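PDB 5T8V: sister chromatid cohesion protein from Chaetomium thermophilum, which probably acts as a cohesin loader that associates with chromatin, the crystallised piece being its helical, HEAT-repeat C-terminal part. Local coordinates for residues Gln11-Ala16 with Leu72-Thr77; Ser64-Thr69 with Met134-Gly139. All blocks are in the same frame, centred on the assembly; numbering follows the deposited sequence.

Contact 1: residues Gln11-Ala16 with Leu72-Thr77; sequences QRANVA and LNCFMT
Ala13 O and Cys74 SG are the closest polar atoms between the two segments, 3.4 Å apart. The methyl group of the same alanine, which is buried, also meets the sulfur, with Ala13 CB 4.0 Å from Cys74 SG. Cys74 holds its sulfur between its own backbone N and carbonyl carbon (chi1 61°), and from there it lies against Ala13. The rest of the contact is mainly the work of Leu72. Its CB sits beside Ala13 CB at 4.0 Å. Ala13 CA and Leu72 CA are 5.4 Å apart, a close approach consistent with the small alanine side chain. The two methyls of Leu72 then part company. One, Leu72 CD1, rests on the backbone of helix 9-36, 3.6 Å from Ala13 N, and also reaches the methyl of Ala16 one turn further on. The other, Leu72 CD2, lies 3.6 Å from Arg12 NH1. With CG of Leu72 anti to the carbonyl carbon (chi1 -58°), the branched end lies between the helix backbone and the Arg12 side chain. Leu72 is the first residue beyond helix 56-71. Asn73 follows with a positive phi of 57° and is the C-prime residue of a Schellman motif, with its N bonded back to Ile70 O. With the helix ended in this way, Leu72 and Cys74 both reach the same alanine of helix 9-36. Arg12 borders the patch. Its side chain crosses that of Leu72 at about a right angle, and its guanidinium meets the leucine obliquely. A weak hydrogen bond ties Arg12 NH2 to Leu7 O. Ala16 also touches Lys68, on the body of helix 56-71.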
loop_
_atom_site.group_PDB
_atom_site.type_symbol
_atom_site.label_atom_id
_atom_site.label_comp_id
_atom_site.label_asym_id
_atom_site.label_seq_id
_atom_site.Cartn_x
_atom_site.Cartn_y
_atom_site.Cartn_z
ATOM N N GLN A 11 53.912 44.105 -30.436
ATOM C CA GLN A 11 53.718 44.412 -31.847
ATOM C C GLN A 11 52.273 44.186 -32.269
ATOM O O GLN A 11 51.731 44.954 -33.069
ATOM C CB GLN A 11 54.665 43.573 -32.708
ATOM C CG GLN A 11 56.139 43.819 -32.428
ATOM C CD GLN A 11 56.712 42.864 -31.399
ATOM O OE1 GLN A 11 56.030 41.951 -30.935
ATOM N NE2 GLN A 11 57.975 43.070 -31.039
ATOM N N ARG A 12 51.631 43.137 -31.751
ATOM C CA ARG A 12 50.220 42.927 -32.063
ATOM C C ARG A 12 49.394 44.136 -31.645
ATOM O O ARG A 12 48.531 44.602 -32.401
ATOM C CB ARG A 12 49.699 41.666 -31.375
ATOM C CG ARG A 12 50.513 40.415 -31.652
ATOM C CD ARG A 12 49.641 39.170 -31.694
ATOM N NE ARG A 12 48.611 39.176 -30.656
ATOM C CZ ARG A 12 48.797 38.781 -29.399
ATOM N NH1 ARG A 12 47.788 38.829 -28.539
ATOM N NH2 ARG A 12 49.984 38.343 -28.997
ATOM N N ALA A 13 49.647 44.658 -30.444
ATOM C CA ALA A 13 48.965 45.864 -29.990
ATOM C C ALA A 13 49.173 47.005 -30.974
ATOM O O ALA A 13 48.213 47.673 -31.381
ATOM C CB ALA A 13 49.462 46.255 -28.600
ATOM N N ASN A 14 50.425 47.243 -31.377
ATOM C CA ASN A 14 50.676 48.322 -32.330
ATOM C C ASN A 14 49.913 48.097 -33.634
ATOM O O ASN A 14 49.396 49.049 -34.233
ATOM C CB ASN A 14 52.174 48.454 -32.600
ATOM C CG ASN A 14 52.518 49.715 -33.372
ATOM O OD1 ASN A 14 51.837 50.076 -34.332
ATOM N ND2 ASN A 14 53.575 50.399 -32.950
ATOM N N VAL A 15 49.825 46.843 -34.086
ATOM C CA VAL A 15 49.116 46.543 -35.328
ATOM C C VAL A 15 47.636 46.877 -35.187
ATOM O O VAL A 15 47.048 47.542 -36.045
ATOM C CB VAL A 15 49.326 45.070 -35.729
ATOM C CG1 VAL A 15 48.434 44.691 -36.913
ATOM C CG2 VAL A 15 50.781 44.823 -36.083
ATOM N N ALA A 16 47.010 46.410 -34.105
ATOM C CA ALA A 16 45.605 46.736 -33.879
ATOM C C ALA A 16 45.399 48.244 -33.827
ATOM O O ALA A 16 44.423 48.766 -34.381
ATOM C CB ALA A 16 45.115 46.084 -32.588
ATOM N N LEU A 72 44.077 44.159 -26.148
ATOM C CA LEU A 72 45.528 44.289 -26.149
ATOM C C LEU A 72 46.009 45.485 -25.337
ATOM O O LEU A 72 47.187 45.847 -25.421
ATOM C CB LEU A 72 46.047 44.388 -27.586
ATOM C CG LEU A 72 45.697 43.212 -28.505
ATOM C CD1 LEU A 72 46.376 43.380 -29.852
ATOM C CD2 LEU A 72 46.079 41.874 -27.881
ATOM N N ASN A 73 45.126 46.105 -24.555
ATOM C CA ASN A 73 45.508 47.155 -23.612
ATOM C C ASN A 73 46.225 48.313 -24.302
ATOM O O ASN A 73 47.122 48.932 -23.725
ATOM C CB ASN A 73 46.378 46.589 -22.487
ATOM C CG ASN A 73 46.444 47.510 -21.285
ATOM O OD1 ASN A 73 45.495 48.240 -20.996
ATOM N ND2 ASN A 73 47.570 47.483 -20.578
ATOM N N CYS A 74 45.841 48.613 -25.544
ATOM C CA CYS A 74 46.339 49.787 -26.246
ATOM C C CYS A 74 45.227 50.755 -26.622
ATOM O O CYS A 74 45.493 51.746 -27.312
ATOM C CB CYS A 74 47.114 49.374 -27.507
ATOM S SG CYS A 74 46.154 48.455 -28.727
ATOM N N PHE A 75 43.990 50.497 -26.190
ATOM C CA PHE A 75 42.894 51.426 -26.430
ATOM C C PHE A 75 43.158 52.790 -25.807
ATOM O O PHE A 75 42.585 53.788 -26.258
ATOM C CB PHE A 75 41.597 50.828 -25.880
ATOM C CG PHE A 75 40.385 51.686 -26.097
ATOM C CD1 PHE A 75 39.981 52.030 -27.378
ATOM C CD2 PHE A 75 39.633 52.128 -25.021
ATOM C CE1 PHE A 75 38.861 52.812 -27.579
ATOM C CE2 PHE A 75 38.510 52.910 -25.216
ATOM C CZ PHE A 75 38.123 53.252 -26.496
ATOM N N MET A 76 44.017 52.855 -24.789
ATOM C CA MET A 76 44.333 54.127 -24.149
ATOM C C MET A 76 45.071 55.068 -25.091
ATOM O O MET A 76 45.011 56.290 -24.916
ATOM C CB MET A 76 45.172 53.878 -22.898
ATOM C CG MET A 76 46.511 53.207 -23.182
ATOM S SD MET A 76 47.245 52.454 -21.720
ATOM C CE MET A 76 46.119 51.087 -21.434
ATOM N N THR A 77 45.771 54.525 -26.088
ATOM C CA THR A 77 46.578 55.347 -26.983
ATOM C C THR A 77 45.757 55.993 -28.090
ATOM O O THR A 77 46.221 56.966 -28.695
ATOM C CB THR A 77 47.697 54.505 -27.601
ATOM O OG1 THR A 77 48.326 53.721 -26.580
ATOM C CG2 THR A 77 48.744 55.397 -28.262
#

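Contact 2: residues Ser64-Thr69 with Met134-Gly139; sequences SALKKT and MRIMCG
Arg135 lays its guanidinium beneath the start of the Lys67 side chain. Lys67 CB sits over one face of the group, off-centre toward the rim, 3.6 Å from Arg135 NH1. Further along, Lys67 CD passes 4.0 Å from Arg135 NH2. The lysine end then leads away, with its charged Lys67 NZ 6.1 Å from Arg135 NH2. CG of Arg135 is anti to the backbone N (chi1 173°), and the chain runs out to helix 56-71 before bending at chi3. On the way Arg135 CD packs against Leu66 CB at 4.0 Å. Arg135 NH1 makes a weak hydrogen bond to Gln63 O and a second hydrogen bond to a bound citrate, probably from the crystallisation liquor. Leu66 reaches past the arginine to Ile136, with Leu66 CD1 4.2 Å from Ile136 CG1. Replacing Arg135 with an alanine would probably leave the citrate and Gln63 O without this partner and uncover the flanks of Leu66 and Lys67. Just beyond, a type I turn from Ile136 to Gly139 follows the end of helix 120-136. The contact packs helix 56-71 against the C-terminal end of helix 120-136, consistent with the helix-on-helix packing of a HEAT-repeat protein.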
loop_
_atom_site.group_PDB
_atom_site.type_symbol
_atom_site.label_atom_id
_atom_site.label_comp_id
_atom_site.label_asym_id
_atom_site.label_seq_id
_atom_site.Cartn_x
_atom_site.Cartn_y
_atom_site.Cartn_z
ATOM N N SER A 64 34.800 45.775 -34.123
ATOM C CA SER A 64 35.819 44.731 -34.066
ATOM C C SER A 64 37.188 45.319 -33.731
ATOM O O SER A 64 37.873 44.854 -32.809
ATOM C CB SER A 64 35.865 43.976 -35.396
ATOM O OG SER A 64 36.797 42.910 -35.344
ATOM N N ALA A 65 37.598 46.353 -34.470
ATOM C CA ALA A 65 38.898 46.968 -34.217
ATOM C C ALA A 65 38.993 47.497 -32.790
ATOM O O ALA A 65 40.021 47.327 -32.119
ATOM C CB ALA A 65 39.140 48.088 -35.226
ATOM N N LEU A 66 37.927 48.140 -32.307
ATOM C CA LEU A 66 37.913 48.642 -30.937
ATOM C C LEU A 66 38.124 47.512 -29.937
ATOM O O LEU A 66 38.906 47.643 -28.987
ATOM C CB LEU A 66 36.593 49.365 -30.662
ATOM C CG LEU A 66 36.403 50.715 -31.357
ATOM C CD1 LEU A 66 34.940 51.123 -31.321
ATOM C CD2 LEU A 66 37.263 51.780 -30.703
ATOM N N LYS A 67 37.426 46.390 -30.129
ATOM C CA LYS A 67 37.621 45.244 -29.246
ATOM C C LYS A 67 39.067 44.768 -29.279
ATOM O O LYS A 67 39.637 44.417 -28.238
ATOM C CB LYS A 67 36.668 44.113 -29.634
ATOM C CG LYS A 67 36.988 42.774 -28.987
ATOM C CD LYS A 67 35.782 41.845 -29.020
ATOM C CE LYS A 67 36.186 40.382 -28.969
ATOM N NZ LYS A 67 36.668 39.887 -30.294
ATOM N N LYS A 68 39.681 44.756 -30.464
ATOM C CA LYS A 68 41.097 44.410 -30.549
ATOM C C LYS A 68 41.942 45.342 -29.685
ATOM O O LYS A 68 42.791 44.887 -28.909
ATOM C CB LYS A 68 41.572 44.453 -32.001
ATOM C CG LYS A 68 41.415 43.141 -32.751
ATOM C CD LYS A 68 42.045 43.226 -34.136
ATOM C CE LYS A 68 41.852 41.943 -34.927
ATOM N NZ LYS A 68 42.472 42.026 -36.278
ATOM N N THR A 69 41.724 46.654 -29.803
ATOM C CA THR A 69 42.529 47.598 -29.029
ATOM C C THR A 69 42.306 47.420 -27.532
ATOM O O THR A 69 43.241 47.574 -26.737
ATOM C CB THR A 69 42.214 49.036 -29.440
ATOM O OG1 THR A 69 40.814 49.291 -29.276
ATOM C CG2 THR A 69 42.614 49.282 -30.889
ATOM N N MET A 134 28.612 52.063 -26.414
ATOM C CA MET A 134 28.791 51.265 -25.205
ATOM C C MET A 134 30.203 50.694 -25.132
ATOM O O MET A 134 30.896 50.843 -24.118
ATOM C CB MET A 134 27.754 50.144 -25.159
ATOM C CG MET A 134 26.306 50.620 -25.188
ATOM S SD MET A 134 25.918 51.843 -23.921
ATOM C CE MET A 134 25.797 53.331 -24.913
ATOM N N ARG A 135 30.652 50.040 -26.207
ATOM C CA ARG A 135 31.995 49.470 -26.196
ATOM C C ARG A 135 33.042 50.532 -25.882
ATOM O O ARG A 135 33.993 50.274 -25.134
ATOM C CB ARG A 135 32.297 48.800 -27.533
ATOM C CG ARG A 135 33.733 48.333 -27.658
ATOM C CD ARG A 135 33.856 47.217 -28.669
ATOM N NE ARG A 135 33.253 45.978 -28.187
ATOM C CZ ARG A 135 32.973 44.933 -28.960
ATOM N NH1 ARG A 135 33.229 44.973 -30.261
ATOM N NH2 ARG A 135 32.426 43.848 -28.434
ATOM N N ILE A 136 32.885 51.732 -26.441
ATOM C CA ILE A 136 33.784 52.831 -26.102
ATOM C C ILE A 136 33.741 53.107 -24.606
ATOM O O ILE A 136 34.764 53.430 -23.989
ATOM C CB ILE A 136 33.430 54.086 -26.923
ATOM C CG1 ILE A 136 33.830 53.875 -28.386
ATOM C CG2 ILE A 136 34.122 55.329 -26.349
ATOM C CD1 ILE A 136 33.312 54.939 -29.329
ATOM N N MET A 137 32.561 52.987 -23.997
ATOM C CA MET A 137 32.452 53.128 -22.550
ATOM C C MET A 137 32.924 51.892 -21.793
ATOM O O MET A 137 32.893 51.897 -20.558
ATOM C CB MET A 137 31.008 53.448 -22.156
ATOM C CG MET A 137 30.645 54.913 -22.312
ATOM S SD MET A 137 28.993 55.296 -21.706
ATOM C CE MET A 137 27.994 54.564 -22.996
ATOM N N CYS A 138 33.361 50.841 -22.490
ATOM C CA CYS A 138 33.883 49.635 -21.854
ATOM C C CYS A 138 35.392 49.487 -22.043
ATOM O O CYS A 138 35.908 48.368 -22.080
ATOM C CB CYS A 138 33.166 48.399 -22.389
ATOM S SG CYS A 138 31.445 48.275 -21.886
ATOM N N GLY A 139 36.114 50.601 -22.151
ATOM C CA GLY A 139 37.540 50.554 -22.417
ATOM C C GLY A 139 38.414 50.879 -21.222
ATOM O O GLY A 139 39.639 50.739 -21.290
#

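In the fold
Contacts 1 and 2 lie near the N-terminal end of the modelled chain, with centres about 12 Å apart. Helix 56-71 and its end connect them: the helix meets 134-139, and the loop after it meets helix 9-36. Cys74 N lies 3.0 Å from Thr69 O, a probable hydrogen bond that ties the loop of contact 1 to the helix of contact 2. Phe75 bridges further. Its CE1 is 3.7 Å from Leu66 CD2, and Phe75 CD2 is 3.7 Å from Gly139 CA. Phe75 O also accepts a hydrogen bond from Arg141 NH1. Leu20 of helix 9-36 touches Leu66 and Thr69. The citrate is bound at Arg135 in contact 2.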